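Cas13d (uncultured Ruminococcus sp, PDB 6IV9) binds a CRISPR RNA and acts as an RNA-guided effector whose two HEPN domains govern crRNA maturation and target RNA cleavage. Local coordinates at residues R619-I627 with K717-L728; L149-R158 with D755-I763. The protein carries 2 engineered substitutions. All blocks are in the same frame, centred on the assembly; numbering follows the deposited sequence.

Contact 1 (R619-I627 with K717-L728); sequences RNFITNNVI and KERAKAVIGLYL. With nucleotides of chain B.
Phe621 drives its ring into a hole between Lys717, Ala720, Lys721 and Ile724, knob into hole, as helix 619-627 runs beside helix 717-728 at 37°. With CG anti to the backbone N (chi1 179°), the ring swings across to the partner helix: CZ lies 3.8 Å from Ala720 CB, and CE2 is 3.7 Å from Ile724 CD1. Farther along, Val626 CG2 meets Ile724 CG2, and Leu728 CD1 packs against the carbonyl oxygen of Asn625.

Followed outward, Lys721 puts CB near Asn625 OD1, and CG touches both that oxygen (3.4 Å) and Phe621 CE1. CD and CE keep skirting the same OD1, but the bend at chi3 turns the tip away from helix 619-627, where NZ forms a salt bridge with Glu718 OE2 at 3.2 Å. Asn625 is held from two ends. Its ND2 lies over one face of the Phe621 ring, toward the rim, and donates to Phe621 O at 2.9 Å, while a water joins OD1 to Lys721 O by donating to both.

The RNA backbone runs past side chains of both helices. Asn620 ND2 donates to A50 OP2 of chain B at 2.7 Å and, nearly straight (175°), to A49 OP1 of chain B at 3.0 Å; Arg619 grips Asn620 OD1 side-on with NE and NH2. A leucine in place of Asn620 would probably leave those two phosphate oxygens without this donor and the Arg619 guanidinium freer to turn. Lys717 NZ reaches A48 OP1 of chain B at 2.8 Å and donates to Gln707 O. The helices thus meet through apolar side chains, the aliphatic part of Lys721 against the Asn625 amide, and one bridging water, with no direct hydrogen bond; their RNA bonds go to backbone phosphates, consistent with a grip blind to base identity.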
loop_
_atom_site.group_PDB
_atom_site.type_symbol
_atom_site.label_atom_id
_atom_site.label_comp_id
_atom_site.label_asym_id
_atom_site.label_seq_id
_atom_site.Cartn_x
_atom_site.Cartn_y
_atom_site.Cartn_z
ATOM N N ARG A 619 -8.356 -10.291 31.376
ATOM C CA ARG A 619 -7.736 -10.913 30.190
ATOM C C ARG A 619 -8.559 -10.530 28.960
ATOM O O ARG A 619 -7.992 -10.141 27.973
ATOM C CB ARG A 619 -7.759 -12.434 30.355
ATOM C CG ARG A 619 -7.198 -13.221 29.181
ATOM C CD ARG A 619 -7.660 -14.663 29.203
ATOM N NE ARG A 619 -9.064 -14.812 28.900
ATOM C CZ ARG A 619 -9.703 -15.963 28.866
ATOM N NH1 ARG A 619 -9.054 -17.083 29.099
ATOM N NH2 ARG A 619 -10.987 -15.995 28.598
ATOM N N ASN A 620 -9.870 -10.631 29.072
ATOM C CA ASN A 620 -10.779 -10.310 27.951
ATOM C C ASN A 620 -10.654 -8.830 27.584
ATOM O O ASN A 620 -10.655 -8.522 26.418
ATOM C CB ASN A 620 -12.204 -10.738 28.277
ATOM C CG ASN A 620 -12.327 -12.238 28.424
ATOM O OD1 ASN A 620 -11.470 -12.978 27.988
ATOM N ND2 ASN A 620 -13.399 -12.686 29.033
ATOM N N PHE A 621 -10.560 -7.963 28.580
ATOM C CA PHE A 621 -10.450 -6.515 28.301
ATOM C C PHE A 621 -9.165 -6.235 27.519
ATOM O O PHE A 621 -9.227 -5.523 26.563
ATOM C CB PHE A 621 -10.481 -5.717 29.602
ATOM C CG PHE A 621 -10.339 -4.230 29.418
ATOM C CD1 PHE A 621 -11.429 -3.451 29.096
ATOM C CD2 PHE A 621 -9.114 -3.612 29.550
ATOM C CE1 PHE A 621 -11.304 -2.087 28.913
ATOM C CE2 PHE A 621 -8.991 -2.250 29.368
ATOM C CZ PHE A 621 -10.085 -1.493 29.057
ATOM N N ILE A 622 -8.048 -6.805 27.945
ATOM C CA ILE A 622 -6.742 -6.615 27.257
ATOM C C ILE A 622 -6.809 -7.212 25.848
ATOM O O ILE A 622 -6.291 -6.618 24.932
ATOM C CB ILE A 622 -5.602 -7.228 28.089
ATOM C CG1 ILE A 622 -5.450 -6.520 29.433
ATOM C CG2 ILE A 622 -4.295 -7.221 27.329
ATOM C CD1 ILE A 622 -4.851 -5.158 29.314
ATOM N N THR A 623 -7.415 -8.381 25.716
ATOM C CA THR A 623 -7.517 -9.006 24.386
ATOM C C THR A 623 -8.347 -8.132 23.444
ATOM O O THR A 623 -7.887 -7.862 22.360
ATOM C CB THR A 623 -8.208 -10.369 24.508
ATOM O OG1 THR A 623 -7.398 -11.221 25.307
ATOM C CG2 THR A 623 -8.473 -11.001 23.166
ATOM N N ASN A 624 -9.526 -7.706 23.873
ATOM C CA ASN A 624 -10.419 -6.894 23.014
ATOM C C ASN A 624 -9.830 -5.530 22.671
ATOM O O ASN A 624 -10.005 -5.106 21.561
ATOM C CB ASN A 624 -11.754 -6.607 23.686
ATOM C CG ASN A 624 -12.589 -7.843 23.883
ATOM O OD1 ASN A 624 -12.166 -8.928 23.538
ATOM N ND2 ASN A 624 -13.769 -7.673 24.435
ATOM N N ASN A 625 -9.197 -4.865 23.630
ATOM C CA ASN A 625 -8.743 -3.473 23.414
ATOM C C ASN A 625 -7.286 -3.344 22.989
ATOM O O ASN A 625 -6.939 -2.286 22.519
ATOM C CB ASN A 625 -9.031 -2.642 24.652
ATOM C CG ASN A 625 -10.516 -2.553 24.858
ATOM O OD1 ASN A 625 -11.183 -1.815 24.161
ATOM N ND2 ASN A 625 -11.037 -3.369 25.745
ATOM N N VAL A 626 -6.468 -4.354 23.214
ATOM C CA VAL A 626 -5.048 -4.179 22.828
ATOM C C VAL A 626 -4.642 -5.221 21.788
ATOM O O VAL A 626 -4.324 -4.844 20.688
ATOM C CB VAL A 626 -4.128 -4.205 24.057
ATOM C CG1 VAL A 626 -2.692 -3.926 23.688
ATOM C CG2 VAL A 626 -4.603 -3.230 25.115
ATOM N N ILE A 627 -4.722 -6.489 22.158
ATOM C CA ILE A 627 -4.261 -7.589 21.273
ATOM C C ILE A 627 -5.050 -7.580 19.967
ATOM O O ILE A 627 -4.445 -7.774 18.954
ATOM C CB ILE A 627 -4.349 -8.948 21.991
ATOM C CG1 ILE A 627 -3.419 -9.005 23.204
ATOM C CG2 ILE A 627 -4.086 -10.072 21.012
ATOM C CD1 ILE A 627 -3.600 -10.210 24.077
ATOM N N LYS A 717 -15.196 2.106 32.369
ATOM C CA LYS A 717 -14.781 1.169 31.298
ATOM C C LYS A 717 -14.681 1.896 29.955
ATOM O O LYS A 717 -13.716 1.682 29.267
ATOM C CB LYS A 717 -15.752 -0.001 31.175
ATOM C CG LYS A 717 -15.355 -1.011 30.117
ATOM C CD LYS A 717 -16.402 -2.013 29.807
ATOM C CE LYS A 717 -15.941 -3.046 28.811
ATOM N NZ LYS A 717 -17.017 -4.001 28.481
ATOM N N GLU A 718 -15.654 2.739 29.633
ATOM C CA GLU A 718 -15.634 3.466 28.342
ATOM C C GLU A 718 -14.407 4.378 28.301
ATOM O O GLU A 718 -13.779 4.458 27.282
ATOM C CB GLU A 718 -16.925 4.255 28.138
ATOM C CG GLU A 718 -18.100 3.419 27.687
ATOM C CD GLU A 718 -17.824 2.423 26.572
ATOM O OE1 GLU A 718 -17.418 2.849 25.487
ATOM O OE2 GLU A 718 -18.001 1.219 26.805
ATOM N N ARG A 719 -14.104 5.042 29.405
ATOM C CA ARG A 719 -12.934 5.946 29.464
ATOM C C ARG A 719 -11.635 5.156 29.288
ATOM O O ARG A 719 -10.756 5.635 28.609
ATOM C CB ARG A 719 -12.944 6.746 30.762
ATOM C CG ARG A 719 -11.988 7.922 30.762
ATOM C CD ARG A 719 -11.341 8.076 32.113
ATOM N NE ARG A 719 -12.253 8.581 33.104
ATOM C CZ ARG A 719 -12.880 7.869 34.025
ATOM N NH1 ARG A 719 -12.204 7.141 34.891
ATOM N NH2 ARG A 719 -14.186 7.958 34.132
ATOM N N ALA A 720 -11.538 3.985 29.903
ATOM C CA ALA A 720 -10.325 3.157 29.765
ATOM C C ALA A 720 -10.150 2.766 28.297
ATOM O O ALA A 720 -9.065 2.821 27.803
ATOM C CB ALA A 720 -10.452 1.939 30.631
ATOM N N LYS A 721 -11.235 2.398 27.636
ATOM C CA LYS A 721 -11.150 2.013 26.208
ATOM C C LYS A 721 -10.700 3.206 25.363
ATOM O O LYS A 721 -9.907 3.016 24.476
ATOM C CB LYS A 721 -12.502 1.496 25.735
ATOM C CG LYS A 721 -12.886 0.157 26.330
ATOM C CD LYS A 721 -14.322 -0.164 26.147
ATOM C CE LYS A 721 -14.719 -0.266 24.701
ATOM N NZ LYS A 721 -16.177 -0.095 24.533
ATOM N N ALA A 722 -11.242 4.380 25.654
ATOM C CA ALA A 722 -10.912 5.611 24.911
ATOM C C ALA A 722 -9.436 5.962 25.112
ATOM O O ALA A 722 -8.788 6.295 24.157
ATOM C CB ALA A 722 -11.815 6.725 25.363
ATOM N N VAL A 723 -8.949 5.867 26.341
ATOM C CA VAL A 723 -7.526 6.206 26.615
ATOM C C VAL A 723 -6.615 5.235 25.865
ATOM O O VAL A 723 -5.689 5.684 25.238
ATOM C CB VAL A 723 -7.241 6.171 28.125
ATOM C CG1 VAL A 723 -5.765 6.228 28.447
ATOM C CG2 VAL A 723 -8.005 7.251 28.861
ATOM N N ILE A 724 -6.904 3.945 25.948
ATOM C CA ILE A 724 -6.049 2.947 25.249
ATOM C C ILE A 724 -6.128 3.195 23.740
ATOM O O ILE A 724 -5.125 3.114 23.083
ATOM C CB ILE A 724 -6.479 1.521 25.625
ATOM C CG1 ILE A 724 -6.134 1.206 27.078
ATOM C CG2 ILE A 724 -5.890 0.510 24.667
ATOM C CD1 ILE A 724 -6.611 -0.129 27.549
ATOM N N GLY A 725 -7.317 3.481 23.235
ATOM C CA GLY A 725 -7.446 3.692 21.789
ATOM C C GLY A 725 -6.625 4.876 21.329
ATOM O O GLY A 725 -6.008 4.789 20.301
ATOM N N LEU A 726 -6.677 5.975 22.067
ATOM C CA LEU A 726 -5.893 7.169 21.678
ATOM C C LEU A 726 -4.402 6.869 21.777
ATOM O O LEU A 726 -3.689 7.263 20.907
ATOM C CB LEU A 726 -6.250 8.337 22.593
ATOM C CG LEU A 726 -5.340 9.550 22.444
ATOM C CD1 LEU A 726 -5.402 10.096 21.037
ATOM C CD2 LEU A 726 -5.706 10.618 23.438
ATOM N N TYR A 727 -3.990 6.191 22.838
ATOM C CA TYR A 727 -2.554 5.888 23.025
ATOM C C TYR A 727 -2.053 5.041 21.856
ATOM O O TYR A 727 -1.066 5.381 21.265
ATOM C CB TYR A 727 -2.349 5.126 24.335
ATOM C CG TYR A 727 -0.972 4.552 24.509
ATOM C CD1 TYR A 727 0.131 5.367 24.545
ATOM C CD2 TYR A 727 -0.760 3.195 24.593
ATOM C CE1 TYR A 727 1.403 4.859 24.694
ATOM C CE2 TYR A 727 0.507 2.663 24.732
ATOM C CZ TYR A 727 1.600 3.498 24.787
ATOM O OH TYR A 727 2.855 3.014 24.909
ATOM N N LEU A 728 -2.776 3.989 21.518
ATOM C CA LEU A 728 -2.340 3.125 20.396
ATOM C C LEU A 728 -2.342 3.913 19.083
ATOM O O LEU A 728 -1.446 3.728 18.300
ATOM C CB LEU A 728 -3.267 1.916 20.318
ATOM C CG LEU A 728 -3.111 0.922 21.456
ATOM C CD1 LEU A 728 -4.111 -0.204 21.335
ATOM C CD2 LEU A 728 -1.699 0.392 21.507
ATOM P P A B 49 -16.357 -10.874 28.778
ATOM O OP1 A B 49 -15.586 -10.864 30.001
ATOM O OP2 A B 49 -15.823 -10.427 27.422
ATOM O "O5'" A B 49 -16.948 -12.329 28.446
ATOM C "C5'" A B 49 -17.699 -13.057 29.449
ATOM C "C4'" A B 49 -18.171 -14.367 28.886
ATOM O "O4'" A B 49 -19.088 -14.109 27.805
ATOM C "C3'" A B 49 -17.089 -15.281 28.294
ATOM O "O3'" A B 49 -16.513 -16.045 29.339
ATOM C "C2'" A B 49 -17.870 -16.086 27.270
ATOM O "O2'" A B 49 -18.630 -17.112 27.862
ATOM C "C1'" A B 49 -18.893 -15.060 26.787
ATOM N N9 A B 49 -18.473 -14.366 25.585
ATOM C C8 A B 49 -17.837 -13.157 25.434
ATOM N N7 A B 49 -17.612 -12.834 24.184
ATOM C C5 A B 49 -18.094 -13.923 23.469
ATOM C C6 A B 49 -18.135 -14.209 22.096
ATOM N N6 A B 49 -17.665 -13.385 21.156
ATOM N N1 A B 49 -18.686 -15.384 21.713
ATOM C C2 A B 49 -19.159 -16.208 22.656
ATOM N N3 A B 49 -19.173 -16.052 23.977
ATOM C C4 A B 49 -18.631 -14.869 24.320
ATOM P P A B 48 -17.585 -6.329 25.471
ATOM O OP1 A B 48 -16.555 -5.625 26.270
ATOM O OP2 A B 48 -17.250 -6.959 24.183
ATOM O "O5'" A B 48 -18.208 -7.519 26.335
ATOM C "C5'" A B 48 -18.523 -7.337 27.713
ATOM C "C4'" A B 48 -19.354 -8.502 28.193
ATOM O "O4'" A B 48 -20.536 -8.639 27.362
ATOM C "C3'" A B 48 -18.661 -9.860 28.067
ATOM O "O3'" A B 48 -17.714 -10.068 29.092
ATOM C "C2'" A B 48 -19.854 -10.800 28.087
ATOM O "O2'" A B 48 -20.260 -10.851 29.438
ATOM C "C1'" A B 48 -20.834 -10.030 27.208
ATOM N N9 A B 48 -20.713 -10.382 25.805
ATOM C C8 A B 48 -20.114 -9.687 24.781
ATOM N N7 A B 48 -20.186 -10.292 23.620
ATOM C C5 A B 48 -20.879 -11.462 23.897
ATOM C C6 A B 48 -21.289 -12.525 23.087
ATOM N N6 A B 48 -21.034 -12.590 21.781
ATOM N N1 A B 48 -21.962 -13.542 23.671
ATOM C C2 A B 48 -22.208 -13.476 24.985
ATOM N N3 A B 48 -21.871 -12.526 25.857
ATOM C C4 A B 48 -21.203 -11.535 25.240
ATOM P P A B 50 -14.972 -16.435 29.331
ATOM O OP1 A B 50 -14.614 -16.950 30.652
ATOM O OP2 A B 50 -14.179 -15.280 28.822
ATOM O "O5'" A B 50 -14.916 -17.477 28.144
ATOM C "C5'" A B 50 -15.426 -18.798 28.314
ATOM C "C4'" A B 50 -15.243 -19.569 27.037
ATOM O "O4'" A B 50 -16.102 -18.993 26.018
ATOM C "C3'" A B 50 -13.861 -19.521 26.384
ATOM O "O3'" A B 50 -12.785 -20.253 27.000
ATOM C "C2'" A B 50 -14.202 -19.977 24.965
ATOM O "O2'" A B 50 -14.152 -21.386 24.855
ATOM C "C1'" A B 50 -15.584 -19.327 24.745
ATOM N N9 A B 50 -15.500 -18.105 23.942
ATOM C C8 A B 50 -15.192 -16.830 24.356
ATOM N N7 A B 50 -15.118 -15.961 23.376
ATOM C C5 A B 50 -15.381 -16.716 22.240
ATOM C C6 A B 50 -15.454 -16.382 20.879
ATOM N N6 A B 50 -15.262 -15.149 20.412
ATOM N N1 A B 50 -15.733 -17.372 20.002
ATOM C C2 A B 50 -15.923 -18.612 20.471
ATOM N N3 A B 50 -15.879 -19.051 21.727
ATOM C C4 A B 50 -15.606 -18.040 22.574
HETATM O O HOH W 1 -9.882 0.727 23.077
#

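Contact 2 (L149-R158 with D755-I763); sequences LGLKSELEKR and DFGLYKEII
Helix 152-158 crosses helix 755-760 almost perpendicularly, at 96°, with the CA atoms of Glu154 and Leu758 6.8 Å apart where the backbones come nearest. Tyr759 OH donates a short hydrogen bond of 2.5 Å to Leu149 O, in the loop just before helix 152-158; the bond lies in the carbonyl plane, on a lone pair. The same hydroxyl is hydrogen-bonded to Asn794, so the ring is pinned by its tip. Leu149 lays its side chain across that hydroxyl.

Leu151, at the N-cap position, fills the angle between the helices. Its CD2 stands over one face of the Tyr759 ring, a CH-pi contact 4.0 Å from the centroid and 15° off the ring normal, and it also meets Leu758 CB at 3.9 Å. Both methyls of Leu758 touch Leu155 CD2, each at 4.0 Å, and Leu758 CD2 also lies over one face of the Arg158 guanidinium, 3.4 Å from NH2.

At the far side Ile762 slides antiparallel past Glu154, pressing CG2 to within 3.3 Å of OE2. Its CG1 stands between the backbone N and the carbonyl carbon (chi1 61°), leaving CG2 to meet the glutamate while CD1 reaches Leu151. Lys157 NZ, one turn on in the same helix, forms a salt bridge with Glu154 OE2 at 2.9 Å on the syn side, which probably offsets the like charge of Glu761 nearby. Asp755 borders Leu149 and Leu151, but its OD2 is hydrogen-bonded to Tyr899.

Asp147 holds the start of helix 152-160 by accepting from Lys152 N. Behind the contact, Leu155 rests on Ile170, Ile173 and Tyr174 of helix 168-197, and Tyr759 leans on Leu778 and Leu782 of helix 777-788, so the junction ties the region following strand 129-132 to the end of the long helix 713-760.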
loop_
_atom_site.group_PDB
_atom_site.type_symbol
_atom_site.label_atom_id
_atom_site.label_comp_id
_atom_site.label_asym_id
_atom_site.label_seq_id
_atom_site.Cartn_x
_atom_site.Cartn_y
_atom_site.Cartn_z
ATOM N N LEU A 149 15.819 8.829 -18.693
ATOM C CA LEU A 149 17.028 8.052 -18.314
ATOM C C LEU A 149 17.826 7.622 -19.548
ATOM O O LEU A 149 18.974 7.326 -19.405
ATOM C CB LEU A 149 16.573 6.814 -17.554
ATOM C CG LEU A 149 16.746 6.793 -16.042
ATOM C CD1 LEU A 149 16.994 8.147 -15.431
ATOM C CD2 LEU A 149 15.599 6.068 -15.387
ATOM N N GLY A 150 17.185 7.560 -20.705
ATOM C CA GLY A 150 17.857 7.077 -21.916
ATOM C C GLY A 150 17.936 5.561 -21.955
ATOM O O GLY A 150 18.760 5.055 -22.668
ATOM N N LEU A 151 17.079 4.873 -21.214
ATOM C CA LEU A 151 17.111 3.389 -21.166
ATOM C C LEU A 151 15.991 2.760 -21.994
ATOM O O LEU A 151 15.837 1.572 -21.925
ATOM C CB LEU A 151 17.011 2.965 -19.707
ATOM C CG LEU A 151 18.190 3.398 -18.857
ATOM C CD1 LEU A 151 17.927 3.111 -17.400
ATOM C CD2 LEU A 151 19.456 2.717 -19.328
ATOM N N LYS A 152 15.299 3.545 -22.799
ATOM C CA LYS A 152 14.153 3.008 -23.566
ATOM C C LYS A 152 14.599 1.846 -24.452
ATOM O O LYS A 152 13.928 0.857 -24.455
ATOM C CB LYS A 152 13.592 4.122 -24.451
ATOM C CG LYS A 152 12.483 3.746 -25.410
ATOM C CD LYS A 152 11.941 4.961 -26.106
ATOM C CE LYS A 152 10.822 4.696 -27.084
ATOM N NZ LYS A 152 11.265 3.901 -28.245
ATOM N N SER A 153 15.702 1.982 -25.173
ATOM C CA SER A 153 16.136 0.883 -26.069
ATOM C C SER A 153 16.523 -0.375 -25.290
ATOM O O SER A 153 16.145 -1.444 -25.687
ATOM C CB SER A 153 17.225 1.340 -26.970
ATOM O OG SER A 153 16.724 2.300 -27.866
ATOM N N GLU A 154 17.281 -0.219 -24.220
ATOM C CA GLU A 154 17.681 -1.383 -23.405
ATOM C C GLU A 154 16.430 -2.041 -22.823
ATOM O O GLU A 154 16.360 -3.237 -22.820
ATOM C CB GLU A 154 18.563 -0.914 -22.257
ATOM C CG GLU A 154 20.037 -0.984 -22.543
ATOM C CD GLU A 154 20.484 -2.082 -23.492
ATOM O OE1 GLU A 154 20.517 -3.232 -23.071
ATOM O OE2 GLU A 154 20.777 -1.757 -24.652
ATOM N N LEU A 155 15.486 -1.247 -22.337
ATOM C CA LEU A 155 14.250 -1.809 -21.755
ATOM C C LEU A 155 13.440 -2.560 -22.813
ATOM O O LEU A 155 12.999 -3.632 -22.523
ATOM C CB LEU A 155 13.454 -0.680 -21.109
ATOM C CG LEU A 155 14.019 -0.227 -19.769
ATOM C CD1 LEU A 155 13.433 1.091 -19.325
ATOM C CD2 LEU A 155 13.798 -1.294 -18.726
ATOM N N GLU A 156 13.301 -2.008 -24.012
ATOM C CA GLU A 156 12.527 -2.690 -25.077
ATOM C C GLU A 156 13.197 -4.024 -25.398
ATOM O O GLU A 156 12.508 -4.999 -25.538
ATOM C CB GLU A 156 12.461 -1.819 -26.325
ATOM C CG GLU A 156 11.573 -0.607 -26.156
ATOM C CD GLU A 156 11.673 0.460 -27.230
ATOM O OE1 GLU A 156 10.830 1.323 -27.239
ATOM O OE2 GLU A 156 12.603 0.415 -28.027
ATOM N N LYS A 157 14.514 -4.036 -25.487
ATOM C CA LYS A 157 15.197 -5.316 -25.783
ATOM C C LYS A 157 14.932 -6.329 -24.665
ATOM O O LYS A 157 14.626 -7.444 -24.968
ATOM C CB LYS A 157 16.696 -5.084 -25.926
ATOM C CG LYS A 157 17.100 -4.284 -27.147
ATOM C CD LYS A 157 18.570 -4.383 -27.428
ATOM C CE LYS A 157 19.322 -3.110 -27.138
ATOM N NZ LYS A 157 20.774 -3.364 -27.019
ATOM N N ARG A 158 15.013 -5.906 -23.413
ATOM C CA ARG A 158 14.795 -6.825 -22.274
ATOM C C ARG A 158 13.366 -7.381 -22.268
ATOM O O ARG A 158 13.208 -8.551 -22.008
ATOM C CB ARG A 158 15.114 -6.077 -20.981
ATOM C CG ARG A 158 14.623 -6.738 -19.705
ATOM C CD ARG A 158 14.816 -5.871 -18.470
ATOM N NE ARG A 158 15.849 -6.314 -17.549
ATOM C CZ ARG A 158 16.523 -5.531 -16.716
ATOM N NH1 ARG A 158 15.908 -4.930 -15.713
ATOM N NH2 ARG A 158 17.826 -5.380 -16.872
ATOM N N ASP A 755 18.664 0.474 -12.294
ATOM C CA ASP A 755 19.212 1.442 -13.277
ATOM C C ASP A 755 20.698 1.162 -13.522
ATOM O O ASP A 755 21.114 1.207 -14.652
ATOM C CB ASP A 755 18.872 2.878 -12.881
ATOM C CG ASP A 755 17.380 3.174 -12.865
ATOM O OD1 ASP A 755 16.646 2.463 -13.516
ATOM O OD2 ASP A 755 16.988 4.109 -12.211
ATOM N N PHE A 756 21.440 0.837 -12.473
ATOM C CA PHE A 756 22.882 0.541 -12.641
ATOM C C PHE A 756 23.023 -0.672 -13.558
ATOM O O PHE A 756 23.826 -0.642 -14.451
ATOM C CB PHE A 756 23.558 0.277 -11.298
ATOM C CG PHE A 756 24.989 -0.174 -11.422
ATOM C CD1 PHE A 756 26.009 0.741 -11.573
ATOM C CD2 PHE A 756 25.310 -1.513 -11.420
ATOM C CE1 PHE A 756 27.324 0.324 -11.684
ATOM C CE2 PHE A 756 26.623 -1.930 -11.543
ATOM C CZ PHE A 756 27.625 -1.009 -11.673
ATOM N N GLY A 757 22.205 -1.687 -13.344
ATOM C CA GLY A 757 22.259 -2.874 -14.205
ATOM C C GLY A 757 21.943 -2.531 -15.647
ATOM O O GLY A 757 22.520 -3.132 -16.512
ATOM N N LEU A 758 20.959 -1.673 -15.894
ATOM C CA LEU A 758 20.619 -1.294 -17.289
ATOM C C LEU A 758 21.713 -0.422 -17.901
ATOM O O LEU A 758 22.138 -0.694 -18.983
ATOM C CB LEU A 758 19.272 -0.581 -17.297
ATOM C CG LEU A 758 18.081 -1.466 -16.961
ATOM C CD1 LEU A 758 16.938 -0.649 -16.398
ATOM C CD2 LEU A 758 17.650 -2.262 -18.175
ATOM N N TYR A 759 22.187 0.569 -17.169
ATOM C CA TYR A 759 23.235 1.475 -17.697
ATOM C C TYR A 759 24.524 0.705 -17.980
ATOM O O TYR A 759 25.232 1.035 -18.890
ATOM C CB TYR A 759 23.501 2.615 -16.726
ATOM C CG TYR A 759 22.582 3.793 -16.861
ATOM C CD1 TYR A 759 22.573 4.571 -17.999
ATOM C CD2 TYR A 759 21.759 4.158 -15.825
ATOM C CE1 TYR A 759 21.756 5.673 -18.117
ATOM C CE2 TYR A 759 20.930 5.253 -15.927
ATOM C CZ TYR A 759 20.931 6.016 -17.071
ATOM O OH TYR A 759 20.120 7.094 -17.157
ATOM N N LYS A 760 24.773 -0.336 -17.201
ATOM C CA LYS A 760 26.018 -1.130 -17.319
ATOM C C LYS A 760 26.097 -1.754 -18.709
ATOM O O LYS A 760 27.182 -1.962 -19.175
ATOM C CB LYS A 760 26.137 -2.178 -16.216
ATOM C CG LYS A 760 27.514 -2.805 -16.125
ATOM C CD LYS A 760 27.848 -3.415 -14.801
ATOM C CE LYS A 760 29.181 -4.121 -14.829
ATOM N NZ LYS A 760 29.391 -4.929 -13.612
ATOM N N GLU A 761 24.957 -2.090 -19.290
ATOM C CA GLU A 761 24.916 -2.706 -20.634
ATOM C C GLU A 761 25.243 -1.684 -21.724
ATOM O O GLU A 761 25.552 -2.113 -22.815
ATOM C CB GLU A 761 23.553 -3.331 -20.896
ATOM C CG GLU A 761 23.297 -4.557 -20.056
ATOM C CD GLU A 761 24.350 -5.638 -20.179
ATOM O OE1 GLU A 761 24.758 -5.925 -21.305
ATOM O OE2 GLU A 761 24.758 -6.181 -19.150
ATOM N N ILE A 762 25.113 -0.390 -21.454
ATOM C CA ILE A 762 25.322 0.595 -22.550
ATOM C C ILE A 762 26.439 1.597 -22.253
ATOM O O ILE A 762 26.826 2.294 -23.177
ATOM C CB ILE A 762 23.988 1.273 -22.886
ATOM C CG1 ILE A 762 23.428 2.038 -21.691
ATOM C CG2 ILE A 762 22.999 0.245 -23.374
ATOM C CD1 ILE A 762 22.342 2.990 -22.055
ATOM N N ILE A 763 26.921 1.663 -21.018
ATOM C CA ILE A 763 28.023 2.606 -20.686
ATOM C C ILE A 763 29.306 1.794 -20.501
ATOM O O ILE A 763 29.431 1.102 -19.514
ATOM C CB ILE A 763 27.697 3.423 -19.424
ATOM C CG1 ILE A 763 26.289 4.011 -19.459
ATOM C CG2 ILE A 763 28.742 4.487 -19.188
ATOM C CD1 ILE A 763 26.123 5.115 -20.444
#

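Helix 713-760 is the element both contacts share: 717-728 belongs to its early part, 755-763 takes in its last turns and runs on past them, and the two centres lie about 54 Å apart on opposite sides of the chain's centre. Contact 1 is the more buried, yet it joins less surface, 353 Å² against 546 Å² for contact 2. Its two helices run at a shallow angle and have no direct hydrogen bond across them, whereas contact 2 crosses steeply and adds a tyrosine-to-backbone bond to its leucine packing. Polar groups serve differently too: in contact 1 Lys717 and the neutral Asn620 donate to RNA phosphates, while Lys721 pairs with Glu718; in contact 2 charges fringe a partly buried seam.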